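Local coordinates for protein hydrogenase maturation factor (Thermoanaerobacter tengcongensis, PDB 3VTI) that probably carbamoylates the C-terminal cysteine of HypE, using carbamoyl phosphate and ATP, during maturation of [NiFe] hydrogenases, at residues I502-D507 with G702-R707. Sequence-based numbering, arbitrary orientation.
Sequences IGIAYD and GSFQNR. With FE (Fe (III) ion), chain G.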
loop_
_atom_site.group_PDB
_atom_site.type_symbol
_atom_site.label_atom_id
_atom_site.label_comp_id
_atom_site.label_asym_id
_atom_site.label_seq_id
_atom_site.Cartn_x
_atom_site.Cartn_y
_atom_site.Cartn_z
ATOM N N ILE A 502 -3.271 -38.031 35.724
ATOM C CA ILE A 502 -3.076 -36.619 36.020
ATOM C C ILE A 502 -1.570 -36.339 35.878
ATOM O O ILE A 502 -0.762 -36.816 36.679
ATOM C CB ILE A 502 -3.602 -36.252 37.442
ATOM C CG1 ILE A 502 -5.111 -36.459 37.522
ATOM C CG2 ILE A 502 -3.271 -34.813 37.816
ATOM C CD1 ILE A 502 -5.658 -36.461 38.937
ATOM N N GLY A 503 -1.197 -35.572 34.854
ATOM C CA GLY A 503 0.207 -35.315 34.555
ATOM C C GLY A 503 0.705 -33.942 34.953
ATOM O O GLY A 503 0.290 -32.935 34.388
ATOM N N ILE A 504 1.628 -33.904 35.909
ATOM C CA ILE A 504 2.186 -32.650 36.393
ATOM C C ILE A 504 3.545 -32.413 35.737
ATOM O O ILE A 504 4.556 -33.005 36.112
ATOM C CB ILE A 504 2.219 -32.599 37.954
ATOM C CG1 ILE A 504 0.804 -32.862 38.511
ATOM C CG2 ILE A 504 2.762 -31.261 38.454
ATOM C CD1 ILE A 504 0.694 -33.092 40.015
ATOM N N ALA A 505 3.543 -31.543 34.738
ATOM C CA ALA A 505 4.720 -31.258 33.930
ATOM C C ALA A 505 5.294 -29.876 34.242
ATOM O O ALA A 505 4.823 -28.860 33.720
ATOM C CB ALA A 505 4.391 -31.384 32.458
ATOM N N TYR A 506 6.305 -29.860 35.112
ATOM C CA TYR A 506 6.994 -28.638 35.529
ATOM C C TYR A 506 8.435 -28.616 35.018
ATOM O O TYR A 506 9.243 -29.494 35.347
ATOM C CB TYR A 506 7.027 -28.507 37.054
ATOM C CG TYR A 506 5.706 -28.277 37.747
ATOM C CD1 TYR A 506 4.548 -27.979 37.037
ATOM C CD2 TYR A 506 5.632 -28.303 39.144
ATOM C CE1 TYR A 506 3.332 -27.752 37.700
ATOM C CE2 TYR A 506 4.424 -28.076 39.814
ATOM C CZ TYR A 506 3.290 -27.804 39.087
ATOM O OH TYR A 506 2.122 -27.587 39.751
ATOM N N ASP A 507 8.752 -27.597 34.226
ATOM C CA ASP A 507 10.120 -27.356 33.767
ATOM C C ASP A 507 10.298 -25.906 33.324
ATOM O O ASP A 507 9.482 -25.038 33.665
ATOM C CB ASP A 507 10.537 -28.358 32.673
ATOM C CG ASP A 507 9.785 -28.173 31.362
ATOM O OD1 ASP A 507 8.939 -27.270 31.237
ATOM O OD2 ASP A 507 10.059 -28.949 30.425
ATOM N N GLY A 702 11.944 -31.191 34.023
ATOM C CA GLY A 702 13.189 -30.840 34.698
ATOM C C GLY A 702 13.090 -30.311 36.115
ATOM O O GLY A 702 14.004 -30.543 36.909
ATOM N N SER A 703 12.001 -29.611 36.444
ATOM C CA SER A 703 11.832 -29.026 37.781
ATOM C C SER A 703 11.909 -30.078 38.884
ATOM O O SER A 703 12.280 -29.770 40.024
ATOM C CB SER A 703 10.504 -28.272 37.908
ATOM O OG SER A 703 10.478 -27.138 37.062
ATOM N N PHE A 704 11.559 -31.319 38.539
ATOM C CA PHE A 704 11.578 -32.403 39.498
ATOM C C PHE A 704 12.966 -32.993 39.758
ATOM O O PHE A 704 13.112 -33.983 40.472
ATOM C CB PHE A 704 10.538 -33.449 39.133
ATOM C CG PHE A 704 9.119 -32.966 39.343
ATOM C CD1 PHE A 704 8.656 -32.657 40.620
ATOM C CD2 PHE A 704 8.258 -32.800 38.270
ATOM C CE1 PHE A 704 7.359 -32.193 40.813
ATOM C CE2 PHE A 704 6.970 -32.344 38.460
ATOM C CZ PHE A 704 6.520 -32.037 39.727
ATOM N N GLN A 705 13.992 -32.358 39.191
ATOM C CA GLN A 705 15.375 -32.616 39.590
ATOM C C GLN A 705 15.597 -32.041 40.984
ATOM O O GLN A 705 16.590 -32.367 41.646
ATOM C CB GLN A 705 16.353 -31.990 38.599
ATOM C CG GLN A 705 16.522 -32.786 37.321
ATOM C CD GLN A 705 17.224 -32.009 36.225
ATOM O OE1 GLN A 705 16.646 -31.111 35.622
ATOM N NE2 GLN A 705 18.467 -32.356 35.957
ATOM N N ASN A 706 14.660 -31.184 41.409
ATOM C CA ASN A 706 14.654 -30.568 42.727
ATOM C C ASN A 706 14.209 -31.620 43.720
ATOM O O ASN A 706 13.052 -32.065 43.686
ATOM C CB ASN A 706 13.698 -29.361 42.728
ATOM C CG ASN A 706 13.658 -28.614 44.063
ATOM O OD1 ASN A 706 13.311 -29.177 45.105
ATOM N ND2 ASN A 706 13.978 -27.335 44.025
ATOM N N ARG A 707 15.118 -32.026 44.603
ATOM C CA ARG A 707 14.826 -33.128 45.537
ATOM C C ARG A 707 13.666 -32.835 46.464
ATOM O O ARG A 707 12.830 -33.702 46.707
ATOM C CB ARG A 707 16.053 -33.527 46.365
ATOM C CG ARG A 707 17.224 -33.998 45.536
ATOM C CD ARG A 707 18.474 -34.046 46.365
ATOM N NE ARG A 707 18.844 -35.424 46.659
ATOM C CZ ARG A 707 19.905 -36.041 46.149
ATOM N NH1 ARG A 707 20.725 -35.408 45.314
ATOM N NH2 ARG A 707 20.144 -37.295 46.488
HETATM FE FE FE G . 11.335 -30.124 29.317
HETATM O O HOH W 1 12.739 -30.154 31.297
HETATM O O HOH W 2 12.703 -28.428 28.796
#
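Y506 and F704 lie with their rings nearly parallel, planes at 11°, but slid so far apart that they barely overlap: the centroids are 5.7 Å apart, and CZ of F704 meets CD2 of Y506 obliquely. The pair sits in the actin-like ATPase fold of the Kae1-like domain, where strand 501-506 runs parallel to strand 696-700 and the 3-10 turn 702-705 follows the latter. The methyl CG2 of I504 lies 3.5 Å above one face of the Y506 ring, offset toward its rim, and also touches CZ of F704. A beta-branched residue suits this place, because the branch anti to its backbone N reaches both rings. The F704 ring turns its edge to the carbonyl O of I504. Y506 can be buried here since its OH hydrogen-bonds to T681 of helix 666-692.

Beside Y506 the backbones meet. N of S703 donates to O of Y506 over 3.0 Å, tilted 32° from the carbonyl plane, while CB of S703 packs against CB of Y506, the short serine adding little bulk beside the strand. Next along, the carboxylate of D507 binds iron(III) together with H483, H487 and D734; its OD1 hydrogen-bonds to H484, so that with OD2 on the metal both carboxylate oxygens are held, which probably fixes its rotation. G702 joins the site through water: its N donates to an iron-bound water 3.0 Å away, and OD2 of D507 holds the metal at 2.1 Å.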